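Local coordinates for BLUF domain-containing protein (PDB 6W6Z) that probably serves as a blue-light photoreceptor, holding a flavin, here flavin mononucleotide, in a BLUF domain, at residues S9-K14 with L42-N47; Q20-I25 with T138-V143; N75-C80 with N116-N121. One frame throughout, in Å; residues are numbered along the deposited sequence.

Interaction 1 of 3, residues S9-K14 with L42-N47; sequences SQRNEK and LYYADN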
loop_
_atom_site.group_PDB
_atom_site.type_symbol
_atom_site.label_atom_id
_atom_site.label_comp_id
_atom_site.label_asym_id
_atom_site.label_seq_id
_atom_site.Cartn_x
_atom_site.Cartn_y
_atom_site.Cartn_z
ATOM N N SER A 9 -0.133 3.849 7.675
ATOM C CA SER A 9 -1.107 3.472 8.740
ATOM C C SER A 9 -0.469 2.447 9.677
ATOM O O SER A 9 0.531 1.817 9.306
ATOM C CB SER A 9 -2.391 2.914 8.164
ATOM O OG SER A 9 -2.142 1.656 7.553
ATOM N N GLN A 10 -1.042 2.315 10.865
ATOM C CA GLN A 10 -0.656 1.260 11.834
ATOM C C GLN A 10 -1.583 0.062 11.633
ATOM O O GLN A 10 -2.836 0.211 11.514
ATOM C CB GLN A 10 -0.727 1.811 13.256
ATOM C CG GLN A 10 -0.099 0.866 14.266
ATOM C CD GLN A 10 1.411 0.818 14.190
ATOM O OE1 GLN A 10 2.040 1.647 13.555
ATOM N NE2 GLN A 10 2.016 -0.141 14.872
ATOM N N ARG A 11 -1.017 -1.129 11.577
ATOM C CA ARG A 11 -1.884 -2.314 11.480
ATOM C C ARG A 11 -2.639 -2.460 12.798
ATOM O O ARG A 11 -2.005 -2.266 13.843
ATOM C CB ARG A 11 -1.067 -3.577 11.243
ATOM C CG ARG A 11 -1.972 -4.785 11.144
ATOM C CD ARG A 11 -1.176 -6.028 10.973
ATOM N NE ARG A 11 -0.777 -6.633 12.231
ATOM C CZ ARG A 11 -1.567 -7.422 12.957
ATOM N NH1 ARG A 11 -2.812 -7.667 12.564
ATOM N NH2 ARG A 11 -1.106 -7.935 14.081
ATOM N N ASN A 12 -3.920 -2.841 12.748
ATOM C CA ASN A 12 -4.713 -3.107 13.987
ATOM C C ASN A 12 -4.206 -4.375 14.672
ATOM O O ASN A 12 -4.653 -5.463 14.307
ATOM C CB ASN A 12 -6.205 -3.194 13.722
ATOM C CG ASN A 12 -7.028 -3.248 14.999
ATOM O OD1 ASN A 12 -6.497 -3.499 16.072
ATOM N ND2 ASN A 12 -8.328 -3.001 14.891
ATOM N N GLU A 13 -3.409 -4.206 15.720
ATOM C CA GLU A 13 -2.741 -5.330 16.420
ATOM C C GLU A 13 -3.807 -6.152 17.164
ATOM O O GLU A 13 -3.500 -7.265 17.593
ATOM C CB GLU A 13 -1.646 -4.831 17.365
ATOM C CG GLU A 13 -0.515 -4.069 16.675
ATOM C CD GLU A 13 -0.613 -2.548 16.749
ATOM O OE1 GLU A 13 -1.671 -2.047 17.171
ATOM O OE2 GLU A 13 0.369 -1.863 16.380
ATOM N N LYS A 14 -5.039 -5.674 17.279
ATOM C CA LYS A 14 -6.093 -6.492 17.941
ATOM C C LYS A 14 -6.376 -7.742 17.101
ATOM O O LYS A 14 -6.767 -8.753 17.698
ATOM C CB LYS A 14 -7.369 -5.692 18.176
ATOM C CG LYS A 14 -7.232 -4.593 19.217
ATOM C CD LYS A 14 -8.411 -3.661 19.220
ATOM C CE LYS A 14 -9.734 -4.382 19.321
ATOM N NZ LYS A 14 -10.798 -3.471 19.795
ATOM N N LEU A 42 1.261 -1.748 -2.036
ATOM C CA LEU A 42 1.010 -1.900 -0.582
ATOM C C LEU A 42 2.285 -2.476 -0.029
ATOM O O LEU A 42 2.666 -3.538 -0.492
ATOM C CB LEU A 42 -0.184 -2.817 -0.307
ATOM C CG LEU A 42 -0.573 -2.930 1.170
ATOM C CD1 LEU A 42 -1.019 -1.576 1.719
ATOM C CD2 LEU A 42 -1.653 -3.971 1.393
ATOM N N TYR A 43 2.889 -1.788 0.937
ATOM C CA TYR A 43 4.083 -2.253 1.665
ATOM C C TYR A 43 3.591 -2.559 3.061
ATOM O O TYR A 43 2.852 -1.754 3.640
ATOM C CB TYR A 43 5.172 -1.178 1.671
ATOM C CG TYR A 43 6.280 -1.358 2.685
ATOM C CD1 TYR A 43 7.349 -2.202 2.441
ATOM C CD2 TYR A 43 6.289 -0.635 3.865
ATOM C CE1 TYR A 43 8.396 -2.315 3.344
ATOM C CE2 TYR A 43 7.296 -0.789 4.813
ATOM C CZ TYR A 43 8.367 -1.621 4.538
ATOM O OH TYR A 43 9.397 -1.765 5.435
ATOM N N TYR A 44 4.032 -3.667 3.617
ATOM C CA TYR A 44 3.735 -4.037 5.017
ATOM C C TYR A 44 5.043 -4.372 5.701
ATOM O O TYR A 44 5.777 -5.228 5.173
ATOM C CB TYR A 44 2.781 -5.237 5.107
ATOM C CG TYR A 44 2.566 -5.649 6.539
ATOM C CD1 TYR A 44 1.768 -4.890 7.382
ATOM C CD2 TYR A 44 3.292 -6.690 7.093
ATOM C CE1 TYR A 44 1.640 -5.201 8.728
ATOM C CE2 TYR A 44 3.149 -7.042 8.427
ATOM C CZ TYR A 44 2.358 -6.270 9.259
ATOM O OH TYR A 44 2.243 -6.581 10.589
ATOM N N ALA A 45 5.280 -3.802 6.873
ATOM C CA ALA A 45 6.398 -4.225 7.742
ATOM C C ALA A 45 6.173 -3.685 9.143
ATOM O O ALA A 45 5.489 -2.623 9.301
ATOM C CB ALA A 45 7.694 -3.699 7.184
ATOM N N ASP A 46 6.692 -4.381 10.145
ATOM C CA ASP A 46 6.743 -3.827 11.517
ATOM C C ASP A 46 5.354 -3.289 11.929
ATOM O O ASP A 46 5.259 -2.171 12.496
ATOM C CB ASP A 46 7.857 -2.769 11.569
ATOM C CG ASP A 46 9.250 -3.364 11.609
ATOM O OD1 ASP A 46 9.350 -4.556 11.364
ATOM O OD2 ASP A 46 10.230 -2.627 11.923
ATOM N N ASN A 47 4.302 -4.077 11.716
ATOM C CA ASN A 47 2.894 -3.783 12.129
ATOM C C ASN A 47 2.410 -2.467 11.526
ATOM O O ASN A 47 1.617 -1.779 12.192
ATOM C CB ASN A 47 2.729 -3.731 13.654
ATOM C CG ASN A 47 2.809 -5.109 14.285
ATOM O OD1 ASN A 47 2.402 -6.104 13.676
ATOM N ND2 ASN A 47 3.338 -5.185 15.497
#

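Interaction 2 of 3, residues Q20-I25 with T138-V143; sequences QDLRDI and TKMNTV. With FMN (flavin mononucleotide), chain B.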
loop_
_atom_site.group_PDB
_atom_site.type_symbol
_atom_site.label_atom_id
_atom_site.label_comp_id
_atom_site.label_asym_id
_atom_site.label_seq_id
_atom_site.Cartn_x
_atom_site.Cartn_y
_atom_site.Cartn_z
ATOM N N GLN A 20 -4.272 -13.915 7.342
ATOM C CA GLN A 20 -5.590 -13.902 6.643
ATOM C C GLN A 20 -5.939 -12.453 6.267
ATOM O O GLN A 20 -6.506 -12.230 5.178
ATOM C CB GLN A 20 -6.696 -14.522 7.509
ATOM C CG GLN A 20 -7.998 -14.694 6.742
ATOM C CD GLN A 20 -9.117 -15.340 7.532
ATOM O OE1 GLN A 20 -9.036 -15.533 8.738
ATOM N NE2 GLN A 20 -10.192 -15.662 6.836
ATOM N N ASP A 21 -5.616 -11.501 7.128
ATOM C CA ASP A 21 -5.922 -10.062 6.859
ATOM C C ASP A 21 -5.177 -9.578 5.615
ATOM O O ASP A 21 -5.813 -8.994 4.743
ATOM C CB ASP A 21 -5.609 -9.160 8.049
ATOM C CG ASP A 21 -6.668 -9.152 9.145
ATOM O OD1 ASP A 21 -7.719 -9.748 8.929
ATOM O OD2 ASP A 21 -6.418 -8.501 10.188
ATOM N N LEU A 22 -3.888 -9.888 5.502
ATOM C CA LEU A 22 -3.075 -9.470 4.329
ATOM C C LEU A 22 -3.642 -10.141 3.073
ATOM O O LEU A 22 -3.787 -9.455 2.069
ATOM C CB LEU A 22 -1.613 -9.873 4.568
ATOM C CG LEU A 22 -0.904 -9.126 5.705
ATOM C CD1 LEU A 22 0.474 -9.710 5.938
ATOM C CD2 LEU A 22 -0.764 -7.650 5.393
ATOM N N ARG A 23 -3.920 -11.447 3.115
ATOM C CA ARG A 23 -4.480 -12.146 1.929
ATOM C C ARG A 23 -5.831 -11.535 1.560
ATOM O O ARG A 23 -6.070 -11.269 0.354
ATOM C CB ARG A 23 -4.532 -13.649 2.207
ATOM C CG ARG A 23 -3.162 -14.279 2.374
ATOM C CD ARG A 23 -3.199 -15.699 2.936
ATOM N NE ARG A 23 -3.424 -16.696 1.918
ATOM C CZ ARG A 23 -3.570 -18.003 2.151
ATOM N NH1 ARG A 23 -3.799 -18.819 1.126
ATOM N NH2 ARG A 23 -3.415 -18.485 3.378
ATOM N N ASP A 24 -6.682 -11.271 2.539
ATOM C CA ASP A 24 -8.026 -10.635 2.320
ATOM C C ASP A 24 -7.888 -9.227 1.714
ATOM O O ASP A 24 -8.559 -8.905 0.661
ATOM C CB ASP A 24 -8.817 -10.548 3.616
ATOM C CG ASP A 24 -9.462 -11.850 4.075
ATOM O OD1 ASP A 24 -9.524 -12.792 3.297
ATOM O OD2 ASP A 24 -9.879 -11.892 5.220
ATOM N N ILE A 25 -7.016 -8.407 2.282
ATOM C CA ILE A 25 -6.778 -7.032 1.743
ATOM C C ILE A 25 -6.370 -7.113 0.260
ATOM O O ILE A 25 -6.934 -6.394 -0.563
ATOM C CB ILE A 25 -5.738 -6.312 2.604
ATOM C CG1 ILE A 25 -6.288 -6.009 4.008
ATOM C CG2 ILE A 25 -5.240 -5.062 1.906
ATOM C CD1 ILE A 25 -5.230 -5.578 4.998
ATOM N N THR A 138 6.158 -9.609 -3.331
ATOM C CA THR A 138 5.985 -10.724 -2.366
ATOM C C THR A 138 4.732 -11.520 -2.754
ATOM O O THR A 138 3.611 -10.953 -2.701
ATOM C CB THR A 138 5.925 -10.204 -0.927
ATOM O OG1 THR A 138 7.126 -9.466 -0.683
ATOM C CG2 THR A 138 5.718 -11.311 0.082
ATOM N N LYS A 139 4.886 -12.788 -3.133
ATOM C CA LYS A 139 3.725 -13.647 -3.499
ATOM C C LYS A 139 2.996 -14.047 -2.223
ATOM O O LYS A 139 3.706 -14.392 -1.250
ATOM C CB LYS A 139 4.182 -14.902 -4.253
ATOM N N MET A 140 1.654 -14.043 -2.213
ATOM C CA MET A 140 0.872 -14.334 -0.980
ATOM C C MET A 140 -0.201 -15.435 -1.131
ATOM O O MET A 140 -0.861 -15.746 -0.091
ATOM C CB MET A 140 0.217 -13.042 -0.499
ATOM C CG MET A 140 1.271 -12.078 0.024
ATOM S SD MET A 140 2.139 -12.711 1.491
ATOM C CE MET A 140 0.867 -12.457 2.728
ATOM N N ASN A 141 -0.386 -16.025 -2.312
ATOM C CA ASN A 141 -1.347 -17.155 -2.498
ATOM C C ASN A 141 -2.741 -16.681 -2.095
ATOM O O ASN A 141 -3.240 -17.101 -1.032
ATOM C CB ASN A 141 -1.034 -18.385 -1.638
ATOM C CG ASN A 141 0.269 -19.061 -1.988
ATOM O OD1 ASN A 141 0.510 -19.385 -3.143
ATOM N ND2 ASN A 141 1.104 -19.292 -0.991
ATOM N N THR A 142 -3.309 -15.766 -2.857
ATOM C CA THR A 142 -4.643 -15.201 -2.575
ATOM C C THR A 142 -5.644 -15.946 -3.461
ATOM O O THR A 142 -5.283 -16.291 -4.607
ATOM C CB THR A 142 -4.656 -13.681 -2.785
ATOM O OG1 THR A 142 -4.247 -13.389 -4.122
ATOM C CG2 THR A 142 -3.738 -12.954 -1.829
ATOM N N VAL A 143 -6.847 -16.167 -2.934
ATOM C CA VAL A 143 -7.969 -16.814 -3.662
ATOM C C VAL A 143 -8.155 -16.021 -4.972
ATOM O O VAL A 143 -7.744 -14.836 -5.005
ATOM C CB VAL A 143 -9.173 -16.912 -2.698
ATOM C CG1 VAL A 143 -10.163 -15.765 -2.814
ATOM C CG2 VAL A 143 -9.850 -18.263 -2.789
HETATM N N1 FMN B . -9.601 -1.944 -1.153
HETATM C C2 FMN B . -9.500 -1.713 -2.474
HETATM O O2 FMN B . -10.554 -1.838 -3.174
HETATM N N3 FMN B . -8.368 -1.234 -3.032
HETATM C C4 FMN B . -7.242 -1.029 -2.330
HETATM O O4 FMN B . -6.198 -0.628 -2.840
HETATM C C4A FMN B . -7.259 -1.321 -0.903
HETATM N N5 FMN B . -6.206 -1.174 -0.127
HETATM C C5A FMN B . -6.343 -1.404 1.204
HETATM C C6 FMN B . -5.227 -1.251 1.993
HETATM C C7 FMN B . -5.305 -1.437 3.362
HETATM C C7M FMN B . -4.049 -1.270 4.160
HETATM C C8 FMN B . -6.533 -1.958 3.989
HETATM C C8M FMN B . -6.538 -2.198 5.492
HETATM C C9 FMN B . -7.654 -2.106 3.189
HETATM C C9A FMN B . -7.577 -1.884 1.820
HETATM N N10 FMN B . -8.664 -2.089 0.978
HETATM C C10 FMN B . -8.531 -1.789 -0.363
HETATM C "C1'" FMN B . -9.990 -2.598 1.465
HETATM C "C2'" FMN B . -11.059 -1.563 1.731
HETATM O "O2'" FMN B . -10.747 -0.887 2.960
HETATM C "C3'" FMN B . -12.414 -2.307 1.863
HETATM O "O3'" FMN B . -12.304 -3.460 2.707
HETATM C "C4'" FMN B . -12.925 -2.868 0.552
HETATM O "O4'" FMN B . -12.975 -1.815 -0.439
HETATM C "C5'" FMN B . -14.353 -3.443 0.724
HETATM O "O5'" FMN B . -15.328 -2.451 1.111
HETATM P P FMN B . -16.936 -2.771 1.274
HETATM O O1P FMN B . -17.073 -3.086 2.752
HETATM O O2P FMN B . -17.557 -1.463 0.819
HETATM O O3P FMN B . -17.260 -3.963 0.392
#

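Interaction 3 of 3, residues N75-C80 with N116-N121; sequences NIKWLC and NPLLLN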
loop_
_atom_site.group_PDB
_atom_site.type_symbol
_atom_site.label_atom_id
_atom_site.label_comp_id
_atom_site.label_asym_id
_atom_site.label_seq_id
_atom_site.Cartn_x
_atom_site.Cartn_y
_atom_site.Cartn_z
ATOM N N ASN A 75 -4.862 5.036 12.788
ATOM C CA ASN A 75 -3.772 6.044 12.835
ATOM C C ASN A 75 -3.316 6.334 11.391
ATOM O O ASN A 75 -2.125 6.329 11.124
ATOM C CB ASN A 75 -2.585 5.525 13.661
ATOM C CG ASN A 75 -1.633 6.607 14.137
ATOM O OD1 ASN A 75 -1.878 7.211 15.171
ATOM N ND2 ASN A 75 -0.532 6.831 13.421
ATOM N N ILE A 76 -4.240 6.603 10.487
ATOM C CA ILE A 76 -3.890 6.826 9.052
ATOM C C ILE A 76 -3.162 8.175 8.982
ATOM O O ILE A 76 -3.716 9.157 9.456
ATOM C CB ILE A 76 -5.121 6.746 8.116
ATOM C CG1 ILE A 76 -5.612 5.324 7.824
ATOM C CG2 ILE A 76 -4.833 7.420 6.780
ATOM C CD1 ILE A 76 -6.202 4.556 8.969
ATOM N N LYS A 77 -1.975 8.206 8.389
ATOM C CA LYS A 77 -1.182 9.421 8.099
ATOM C C LYS A 77 -1.143 9.669 6.585
ATOM O O LYS A 77 -0.309 9.057 5.862
ATOM C CB LYS A 77 0.216 9.252 8.692
ATOM C CG LYS A 77 1.162 10.421 8.471
ATOM C CD LYS A 77 2.551 10.149 9.036
ATOM C CE LYS A 77 3.436 11.370 8.990
ATOM N NZ LYS A 77 4.867 10.991 9.024
ATOM N N TRP A 78 -1.985 10.591 6.121
ATOM C CA TRP A 78 -2.041 11.018 4.702
ATOM C C TRP A 78 -0.765 11.788 4.360
ATOM O O TRP A 78 -0.490 12.823 5.005
ATOM C CB TRP A 78 -3.311 11.837 4.483
ATOM C CG TRP A 78 -3.578 12.274 3.081
ATOM C CD1 TRP A 78 -2.954 11.877 1.944
ATOM C CD2 TRP A 78 -4.657 13.124 2.671
ATOM N NE1 TRP A 78 -3.527 12.460 0.853
ATOM C CE2 TRP A 78 -4.588 13.227 1.268
ATOM C CE3 TRP A 78 -5.655 13.818 3.362
ATOM C CZ2 TRP A 78 -5.490 14.011 0.546
ATOM C CZ3 TRP A 78 -6.552 14.581 2.647
ATOM C CH2 TRP A 78 -6.460 14.682 1.257
ATOM N N LEU A 79 0.023 11.297 3.408
ATOM C CA LEU A 79 1.322 11.919 3.099
ATOM C C LEU A 79 1.155 12.936 1.981
ATOM O O LEU A 79 1.641 14.070 2.126
ATOM C CB LEU A 79 2.323 10.832 2.740
ATOM C CG LEU A 79 2.745 10.022 3.954
ATOM C CD1 LEU A 79 3.487 8.752 3.533
ATOM C CD2 LEU A 79 3.604 10.891 4.858
ATOM N N CYS A 80 0.526 12.556 0.886
ATOM C CA CYS A 80 0.406 13.501 -0.239
ATOM C C CYS A 80 -0.591 12.972 -1.233
ATOM O O CYS A 80 -0.869 11.752 -1.232
ATOM C CB CYS A 80 1.736 13.714 -0.942
ATOM S SG CYS A 80 2.417 12.143 -1.525
ATOM N N ASN A 116 9.056 0.910 9.985
ATOM C CA ASN A 116 7.647 1.369 10.048
ATOM C C ASN A 116 7.534 2.585 9.142
ATOM O O ASN A 116 8.175 3.602 9.372
ATOM C CB ASN A 116 7.243 1.668 11.490
ATOM C CG ASN A 116 5.798 2.085 11.666
ATOM O OD1 ASN A 116 5.213 2.765 10.816
ATOM N ND2 ASN A 116 5.223 1.671 12.787
ATOM N N PRO A 117 6.710 2.509 8.078
ATOM C CA PRO A 117 6.595 3.613 7.142
ATOM C C PRO A 117 5.937 4.876 7.716
ATOM O O PRO A 117 6.042 5.914 7.111
ATOM C CB PRO A 117 5.771 3.059 5.963
ATOM C CG PRO A 117 5.166 1.778 6.463
ATOM C CD PRO A 117 5.905 1.346 7.707
ATOM N N LEU A 118 5.337 4.820 8.909
ATOM C CA LEU A 118 4.858 6.065 9.557
ATOM C C LEU A 118 6.031 7.025 9.830
ATOM O O LEU A 118 5.745 8.219 10.052
ATOM C CB LEU A 118 4.102 5.710 10.840
ATOM C CG LEU A 118 2.717 5.116 10.622
ATOM C CD1 LEU A 118 2.198 4.445 11.889
ATOM C CD2 LEU A 118 1.758 6.184 10.160
ATOM N N LEU A 119 7.279 6.534 9.849
ATOM C CA LEU A 119 8.504 7.354 10.051
ATOM C C LEU A 119 8.874 8.113 8.768
ATOM O O LEU A 119 9.797 8.932 8.850
ATOM C CB LEU A 119 9.684 6.440 10.404
ATOM C CG LEU A 119 9.550 5.587 11.662
ATOM C CD1 LEU A 119 10.639 4.525 11.690
ATOM C CD2 LEU A 119 9.604 6.444 12.906
ATOM N N LEU A 120 8.279 7.812 7.617
ATOM C CA LEU A 120 8.665 8.476 6.333
ATOM C C LEU A 120 8.073 9.892 6.256
ATOM O O LEU A 120 6.940 10.113 6.761
ATOM C CB LEU A 120 8.168 7.646 5.145
ATOM C CG LEU A 120 8.805 6.277 4.914
ATOM C CD1 LEU A 120 8.075 5.572 3.785
ATOM C CD2 LEU A 120 10.292 6.382 4.616
ATOM N N ASN A 121 8.794 10.822 5.616
ATOM C CA ASN A 121 8.265 12.158 5.238
ATOM C C ASN A 121 8.100 12.186 3.712
ATOM O O ASN A 121 8.513 11.238 3.030
ATOM C CB ASN A 121 9.117 13.284 5.833
ATOM C CG ASN A 121 10.522 13.369 5.261
ATOM O OD1 ASN A 121 10.705 13.246 4.039
ATOM N ND2 ASN A 121 11.514 13.581 6.125
HETATM O O HOH W 1 5.058 8.494 7.245
#

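Interaction 1 of 3, residues S9-K14 with L42-N47
Asn-47, in the tight turn of the β hairpin formed by strands 39-45 and 48-54, meets Arg-11 at the end of strand 2-11, at one end of the BLUF sheet. The one hydrogen bond identified across the segments is between backbone atoms: Arg-11 N donates to Asn-47 O over 2.8 Å, from above the carbonyl plane. The same oxygen lies against one face of the Gln-10 amide, whose CD is 3.3 Å from it. That amide is steadied by a nearly straight bond (173°) within its own segment, from Gln-10 NE2 to Glu-13 OE2 at 2.8 Å.

The Arg-11 chain is extended through its first two torsions, which lays CD alongside Tyr-44, 3.7 Å from its CE1; the bend at the third (88°) turns NE toward Asn-47. Asn-47 OD1 lies at the edge of the guanidinium, 3.5 Å from Arg-11 NE, while Arg-11 NH1 is bonded to Asn-15 O, so the group spans the hairpin and the chain leading into helix 18-36. Tyr-44 also packs against Leu-18 and Leu-22 of that helix. The contact joins the end of strand 2-11 to the turn following strand 39-45, next to the start of helix 18-36.

Interaction 2 of 3, residues Q20-I25 with T138-V143
The guanidinium of Arg-23 presents its edge to the backbone oxygen of Asn-141, which lies close to the guanidinium plane; Met-140 O approaches the same group obliquely. The grip is side-on, with two nitrogens on one acceptor: Arg-23 NH1 reaches Asn-141 O at 2.8 Å within the carbonyl plane, and Arg-23 NE reaches it at 3.0 Å, tilted from that plane. Both bonds are bent, 146° and 141° at the hydrogens, as a shared acceptor requires, and together they limit rotation of the guanidinium. A turn at the third torsion (84°) swings this end of the arginine off the helix to the loop.

Looser van der Waals contacts complete the joint. Met-140, folded back at its second and third torsions, brings CE to 4.0 Å from Leu-22 CB, the apolar pair here, and the Thr-142 methyl CG2 rests 3.6 Å from Arg-23 O. Ile-25 reaches the flavin: its CG2 is 3.8 Å from FMN C6, and its CD1 3.7 Å from the methyl carbon C8M. Helix 18-36 lies between the cofactor and the segment that follows helix 125-134. Tyr-96 of strand 95-98 touches both Leu-22 and Met-140, linking the joint to an outermost strand of the sheet.

Interaction 3 of 3, residues N75-C80 with N116-N121
Leu-118 and Lys-77 form the closely packed part of this contact, which lays a short 3-10 segment, 117-119, beside strand 73-83. Leu-118 reaches across with its two methyl groups: CD2 rests 3.7 Å from Lys-77 CB, and CD1 comes to 3.9 Å from Asn-75 ND2. With CG opposite the carbonyl carbon (chi1 -74°), the leucine fork is directed at the strand, and it also touches Ala-8 and Gln-10 of strand 2-11. Deeper in, Leu-79 contributes a single touch, its CD2 at 3.9 Å from Leu-120 O. Just there the strand carries a classic β bulge, Leu-79 and Cys-80 both facing Cys-6.

The other side is looser and wet. Lys-77 stays fully extended along its length, carrying NZ past Leu-118 to the carbonyl oxygens of the turn. NZ donates to Leu-118 O at 3.1 Å, with the donor tilted from the carbonyl plane, and more weakly to Leu-120 O at 3.2 Å. A water accepts from Lys-77 NZ at 3.1 Å and donates to Pro-117 O at 2.8 Å, extending the network by one carbonyl. At the start of the turn Asn-116 OD1 accepts from Leu-118 N at 2.8 Å, an Asx turn at the beginning of the 3-10 segment.

No acid pairs with the lysine across this contact. The ammonium group meets neutral carbonyl oxygens near the end of a short helical turn, where their partial negative charge would probably stabilise the protonated form, so the contact joins apolar packing to ion-dipole attraction.

How the interactions relate
From the N terminus, strand 2-11 leads into helix 18-36 and then strand 39-45; interaction 1 closes this first loop. Interaction 2 opens inside it, on the helix, and closes only near the C-terminal end, at 138-143, so the two cross. Interaction 3 opens after interaction 1 has closed and is nested within the long loop of interaction 2. Interaction 1 touches both others: Leu-42 packs on Ile-25, while Gln-10 OE1 probably accepts from Asn-116 ND2 and Tyr-43 packs on Pro-117. Interactions 2 and 3 do not touch and lie on opposite sides of the chain's centre; one ties 138-143 to helix 18-36, the other ties 116-121 to strand 73-83, an outermost strand.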